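Local coordinates for protein nitrilotriacetate monooxygenase (Burkholderia pseudomallei, PDB 3SDO) that probably acts as a flavin-dependent monooxygenase of the luciferase-like class, using FMN and molecular oxygen to oxidise a small organic substrate, at residues 68-71 with 72-75; 130-133 with 134-138; 37-40 with 41-45. One frame throughout, in Å; residues are numbered along the deposited sequence.

How the contacts relate
Contact 3 (37-45) opens the long helix 39-51, contact 1 (68-75) forms the one-turn helix 71-74 after strand 56-59, and contact 2 (130-138) turns the loop after strand 124-129. Contacts 1 and 3 are partly buried and both reach the second subunit; they meet where His72 CE1 lies 3.4 Å from Tyr42 OH. Contact 2 is a surface contact, joined to contact 1 by Phe73 CE2 and Ile133 CD1, 3.6 Å apart, and about 15 Å from contact 3 between nearest atoms. Their chemistry differs accordingly: backbone carbonyls begin the short helix, one carbonyl closes the turn, and contact 3 combines a side-chain cap, a CH-pi contact and a salt bridge.

Contact 1 of 3, residues 68-71 with 72-75; sequences KSAP and HFLN
Ala70 O accepts from two backbone N-H groups of the first helical turn, those of Phe73 and Leu74. Leu74 N lies 3.0 Å from Ala70 O and meets the carbonyl nearly end-on (C=O...N 163°), while the bond from Phe73 N is weak and strongly bent. One residue on, the backbone bonds to Pro71 O, from Leu74 N and Asn75 N, are both weak, the latter 3.5 Å long. A water also donates to Pro71 O and to Asn75 O, linking the two carbonyls where the helix ends.

The carbon contacts run from Ser69 and Ala70 to Phe73 and Leu74. Leu74 CG stands beside its own backbone N (chi1 -72°), which turns the isobutyl group back along the incoming chain: CD1 is a methyl resting against Ser69 O at 3.6 Å, and CD2 lies 3.9 Å from Ser69 CB. Ser69 CB also meets Phe73 CB at 4.0 Å, while its hydroxyl bonds to Thr66 N. Ala70 CB lies 4.4 Å from Phe73 CD1. Proline suits the first helical position, where no N-H is needed, and its ring packs on Trp26 and on Phe182 of the second subunit.

The buried polar ends of His72 and Asn75 have partners beyond the turn: His72 ND1 bonds to Ser36 OG, and Asn75 OD1 accepts from Arg207 N of the second subunit. The whole is a short, proline-started helix N-terminus with Ala70 as N-cap, in a loop of the luciferase-like TIM barrel near the predicted FMN site.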
# COMPACT_ATOMS: atom_id res chain seq x y z
N LYS A 68 -24.36 -3.66 5.27
CA LYS A 68 -24.78 -4.67 4.29
C LYS A 68 -23.66 -5.14 3.36
O LYS A 68 -23.91 -5.96 2.49
CB LYS A 68 -25.91 -4.10 3.41
N SER A 69 -22.44 -4.63 3.51
CA SER A 69 -21.34 -5.01 2.61
C SER A 69 -21.00 -6.48 2.79
O SER A 69 -21.14 -7.03 3.89
CB SER A 69 -20.09 -4.17 2.90
OG SER A 69 -20.32 -2.78 2.75
N ALA A 70 -20.52 -7.11 1.71
CA ALA A 70 -20.11 -8.51 1.76
C ALA A 70 -18.85 -8.65 2.64
O ALA A 70 -18.09 -7.68 2.81
CB ALA A 70 -19.86 -9.03 0.32
N PRO A 71 -18.63 -9.84 3.23
CA PRO A 71 -17.49 -10.05 4.11
C PRO A 71 -16.17 -9.45 3.64
O PRO A 71 -15.49 -8.77 4.41
CB PRO A 71 -17.41 -11.57 4.21
CG PRO A 71 -18.87 -11.97 4.19
CD PRO A 71 -19.53 -11.01 3.22
N HIS A 72 -15.79 -9.68 2.39
CA HIS A 72 -14.47 -9.21 1.92
C HIS A 72 -14.39 -7.66 1.86
O HIS A 72 -13.32 -7.06 2.12
CB HIS A 72 -14.08 -9.81 0.56
CG HIS A 72 -12.69 -9.44 0.15
ND1 HIS A 72 -11.58 -10.05 0.69
CD2 HIS A 72 -12.22 -8.47 -0.68
CE1 HIS A 72 -10.48 -9.49 0.20
NE2 HIS A 72 -10.84 -8.53 -0.64
N PHE A 73 -15.51 -7.04 1.57
CA PHE A 73 -15.61 -5.58 1.55
C PHE A 73 -15.64 -4.97 2.96
O PHE A 73 -15.30 -3.80 3.14
CB PHE A 73 -16.83 -5.15 0.76
CG PHE A 73 -16.69 -5.32 -0.74
CD1 PHE A 73 -16.66 -6.58 -1.32
CD2 PHE A 73 -16.64 -4.20 -1.57
CE1 PHE A 73 -16.55 -6.74 -2.73
CE2 PHE A 73 -16.53 -4.33 -2.97
CZ PHE A 73 -16.47 -5.60 -3.55
N LEU A 74 -16.04 -5.75 3.97
CA LEU A 74 -16.07 -5.27 5.36
C LEU A 74 -14.65 -5.13 5.95
O LEU A 74 -14.41 -4.28 6.79
CB LEU A 74 -16.90 -6.20 6.26
CG LEU A 74 -18.42 -6.16 6.07
CD1 LEU A 74 -19.07 -7.35 6.77
CD2 LEU A 74 -19.02 -4.85 6.58
N ASN A 75 -13.73 -5.96 5.49
CA ASN A 75 -12.37 -5.98 6.04
C ASN A 75 -11.43 -6.64 5.05
O ASN A 75 -11.57 -7.82 4.72
CB ASN A 75 -12.33 -6.72 7.39
CG ASN A 75 -11.74 -5.88 8.52
OD1 ASN A 75 -10.61 -6.10 8.96
ND2 ASN A 75 -12.53 -4.95 9.00
O HOH W 1 -13.35 -9.64 5.71

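Contact 2 of 3, residues 130-133 with 134-138; sequences TSSI and EGTGK
Thr136 reaches back to Ile133 with both its hydroxyl and its backbone N-H, and the tight part of this contact is the small ring they close. Ile133 O is gripped twice, accepting from Thr136 OG1 at 2.6 Å and from Thr136 N at 3.1 Å, the latter nearly straight (N-H...O 165°). Both donors are tilted out of the carbonyl plane, the N-H more so. Thr136 OG1 stands beside its own N (chi1 -53°), which brings the hydroxyl to the oxygen already bound by the N-H. Its CB and CG2 turn to Ser132, whose CB lies 3.6 Å from Thr136 OG1. Tyr103 touches both Ser132 and Thr136, and Tyr64 flanks Ile133 and Thr136.

The other side of the turn is much looser. Glu134, at the outer corner, is exposed and its extended chain leads away, meeting Ile133 through little more than CB; the side chain nevertheless comes within about 5 Å of that of His147, a predicted FMN ligand. Gly135 takes a positive phi of 107°, where a CB would press on the preceding carbonyl oxygen, so glycine fits this corner of the type II turn. Ile133 sends its far end away from the turn, toward Phe73.

Buried Thr136 thus has both its donors, hydroxyl and N-H, used within the turn, and the doubly held carbonyl fixes the turn's shape where the 3-10 segment starts.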
# COMPACT_ATOMS: atom_id res chain seq x y z
N THR A 130 -11.96 3.81 -12.78
CA THR A 130 -12.65 5.03 -13.21
C THR A 130 -13.93 5.29 -12.40
O THR A 130 -14.22 6.42 -12.03
CB THR A 130 -13.01 4.95 -14.72
OG1 THR A 130 -11.81 4.96 -15.51
CG2 THR A 130 -13.88 6.12 -15.13
N SER A 131 -14.69 4.22 -12.15
CA SER A 131 -15.87 4.26 -11.28
C SER A 131 -15.56 3.55 -9.97
O SER A 131 -14.92 2.51 -9.97
CB SER A 131 -17.05 3.54 -11.96
N SER A 132 -16.00 4.13 -8.86
CA SER A 132 -15.94 3.48 -7.56
C SER A 132 -17.36 3.09 -7.10
O SER A 132 -18.34 3.61 -7.63
CB SER A 132 -15.28 4.42 -6.54
OG SER A 132 -13.92 4.72 -6.89
N ILE A 133 -17.47 2.18 -6.13
CA ILE A 133 -18.76 1.84 -5.50
C ILE A 133 -19.51 3.12 -5.17
O ILE A 133 -18.91 4.07 -4.65
CB ILE A 133 -18.60 1.12 -4.12
CG1 ILE A 133 -18.01 -0.27 -4.26
CG2 ILE A 133 -19.95 1.01 -3.41
CD1 ILE A 133 -17.77 -0.94 -2.90
N GLU A 134 -20.81 3.14 -5.43
CA GLU A 134 -21.63 4.29 -5.09
C GLU A 134 -21.54 4.54 -3.59
O GLU A 134 -21.72 3.61 -2.79
CB GLU A 134 -23.11 4.09 -5.50
CG GLU A 134 -23.85 5.41 -5.74
CD GLU A 134 -25.36 5.32 -5.64
OE1 GLU A 134 -25.91 4.22 -5.39
OE2 GLU A 134 -26.02 6.39 -5.82
N GLY A 135 -21.23 5.79 -3.21
CA GLY A 135 -21.03 6.17 -1.81
C GLY A 135 -19.58 6.42 -1.41
O GLY A 135 -19.32 7.09 -0.40
N THR A 136 -18.62 5.89 -2.17
CA THR A 136 -17.20 6.06 -1.87
C THR A 136 -16.80 7.50 -1.62
O THR A 136 -16.03 7.78 -0.72
CB THR A 136 -16.31 5.48 -3.00
OG1 THR A 136 -16.70 4.12 -3.25
CG2 THR A 136 -14.79 5.52 -2.62
N GLY A 137 -17.34 8.41 -2.43
CA GLY A 137 -17.07 9.84 -2.32
C GLY A 137 -17.36 10.42 -0.95
O GLY A 137 -16.75 11.41 -0.56
N LYS A 138 -18.26 9.78 -0.20
CA LYS A 138 -18.56 10.16 1.17
C LYS A 138 -17.37 10.01 2.13
O LYS A 138 -17.38 10.60 3.22
CB LYS A 138 -19.78 9.36 1.70
CG LYS A 138 -21.10 9.76 1.07
CD LYS A 138 -22.20 8.73 1.34
CE LYS A 138 -23.57 9.33 1.09
NZ LYS A 138 -24.57 8.32 0.69

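Contact 3 of 3, residues 37-40 with 41-45; sequences VNFD and FYVDR. With EDO (1,2-ethanediol), chain C.
Asn38 holds CG anti to its backbone N (chi1 -179°), and this swings the amide forward over the start of helix 39-51, to Phe41. Asn38 OD1 accepts from Phe41 N at 3.0 Å; the N-H lies well above the carbonyl plane, 39° out of it, rather than on a lone pair. This is the N-cap bond, in which a short polar side chain supplies the acceptor missing before the first turn. The other end of the amide, ND2, is held by Asp34 OD1, which fixes the rotation of the group. Phe41 CB packs against OD1. The two side chains cross at about a right angle, amide and ring planes 73° apart.

Phe39 also has CG anti to N, and its ring lies forward along the helix, alongside Val43 one turn on. Val43 CG2 sits over one face, 3.7 Å from the centroid of the Phe39 ring and displaced toward the rim, as a CH-pi contact. A branched aliphatic residue suits the spot because one branch, CG2, meets the ring, while Leu86 and Leu89 also touch Val43. Phe39 also packs on Val88 of the second subunit, and Phe39 N donates to O2 of a 1,2-ethanediol molecule, probably from the crystallisation liquor, at 2.9 Å. Tyr42 presents its ring edge to Asn38 O, CD1 at 3.3 Å, with its hydroxyl bonded to Ser36 O.

Regular bonds from Val43 N to Phe39 O and Asp44 N to Asp40 O continue the helix. Beyond them, Arg45 NE and NH1 grip Asp44 OD2 side-on, each at 2.8 Å. The buried guanidinium has a second carboxylate partner, Asp406, and the two balance its charge. The salt bridge from Arg45 NH2 to Asp406 links helix 39-51 to helix 401-418, and NH2 also bonds to Thr401 O.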
# COMPACT_ATOMS: atom_id res chain seq x y z
N VAL A 37 -8.18 -10.89 5.78
CA VAL A 37 -7.18 -10.09 6.47
C VAL A 37 -6.20 -10.99 7.23
O VAL A 37 -5.81 -10.72 8.38
CB VAL A 37 -7.85 -9.04 7.39
CG1 VAL A 37 -8.48 -7.95 6.58
CG2 VAL A 37 -8.90 -9.68 8.28
N ASN A 38 -5.80 -12.07 6.57
CA ASN A 38 -4.80 -13.00 7.09
C ASN A 38 -3.61 -12.94 6.13
O ASN A 38 -3.66 -13.55 5.03
CB ASN A 38 -5.40 -14.42 7.12
CG ASN A 38 -4.43 -15.46 7.67
OD1 ASN A 38 -3.27 -15.53 7.26
ND2 ASN A 38 -4.90 -16.27 8.61
N PHE A 39 -2.54 -12.23 6.53
CA PHE A 39 -1.41 -12.00 5.62
C PHE A 39 -0.74 -13.28 5.13
O PHE A 39 -0.49 -13.43 3.95
CB PHE A 39 -0.34 -11.08 6.23
CG PHE A 39 0.84 -10.87 5.30
CD1 PHE A 39 0.68 -10.16 4.12
CD2 PHE A 39 2.09 -11.40 5.60
CE1 PHE A 39 1.75 -10.00 3.23
CE2 PHE A 39 3.15 -11.25 4.73
CZ PHE A 39 2.98 -10.53 3.54
N ASP A 40 -0.47 -14.21 6.03
CA ASP A 40 0.16 -15.45 5.64
C ASP A 40 -0.65 -16.25 4.61
O ASP A 40 -0.09 -16.94 3.77
CB ASP A 40 0.41 -16.33 6.85
CG ASP A 40 1.53 -15.81 7.75
OD1 ASP A 40 2.29 -14.88 7.39
OD2 ASP A 40 1.59 -16.34 8.86
N PHE A 41 -1.97 -16.17 4.69
CA PHE A 41 -2.82 -16.76 3.64
C PHE A 41 -2.55 -16.18 2.26
O PHE A 41 -2.39 -16.95 1.29
CB PHE A 41 -4.29 -16.60 4.00
CG PHE A 41 -5.23 -17.13 2.95
CD1 PHE A 41 -5.44 -18.49 2.83
CD2 PHE A 41 -5.89 -16.27 2.10
CE1 PHE A 41 -6.33 -19.00 1.87
CE2 PHE A 41 -6.79 -16.77 1.16
CZ PHE A 41 -7.00 -18.12 1.04
N TYR A 42 -2.48 -14.84 2.15
CA TYR A 42 -2.12 -14.23 0.88
C TYR A 42 -0.72 -14.68 0.37
O TYR A 42 -0.56 -14.91 -0.82
CB TYR A 42 -2.17 -12.70 0.92
CG TYR A 42 -3.56 -12.10 0.98
CD1 TYR A 42 -4.22 -11.98 2.20
CD2 TYR A 42 -4.21 -11.64 -0.15
CE1 TYR A 42 -5.47 -11.45 2.29
CE2 TYR A 42 -5.49 -11.09 -0.06
CZ TYR A 42 -6.09 -10.98 1.16
OH TYR A 42 -7.35 -10.44 1.27
N VAL A 43 0.25 -14.83 1.27
CA VAL A 43 1.58 -15.31 0.90
C VAL A 43 1.51 -16.74 0.34
O VAL A 43 2.10 -17.04 -0.69
CB VAL A 43 2.58 -15.28 2.08
CG1 VAL A 43 3.94 -15.88 1.61
CG2 VAL A 43 2.78 -13.84 2.63
N ASP A 44 0.80 -17.60 1.02
CA ASP A 44 0.62 -18.98 0.57
C ASP A 44 -0.01 -19.07 -0.82
O ASP A 44 0.52 -19.75 -1.71
CB ASP A 44 -0.20 -19.75 1.59
CG ASP A 44 -0.55 -21.14 1.13
OD1 ASP A 44 0.14 -22.08 1.54
OD2 ASP A 44 -1.50 -21.31 0.35
N ARG A 45 -1.09 -18.32 -1.03
CA ARG A 45 -1.77 -18.28 -2.32
C ARG A 45 -0.91 -17.63 -3.42
O ARG A 45 -0.86 -18.14 -4.53
CB ARG A 45 -3.11 -17.60 -2.20
CG ARG A 45 -4.08 -18.26 -1.23
CD ARG A 45 -4.57 -19.60 -1.69
NE ARG A 45 -3.63 -20.69 -1.41
CZ ARG A 45 -3.77 -21.94 -1.83
NH1 ARG A 45 -2.85 -22.85 -1.51
NH2 ARG A 45 -4.83 -22.30 -2.55
C1 EDO C . -2.62 -11.76 10.96
O1 EDO C . -2.94 -12.95 10.22
C2 EDO C . -2.77 -10.52 10.07
O2 EDO C . -1.95 -10.60 8.88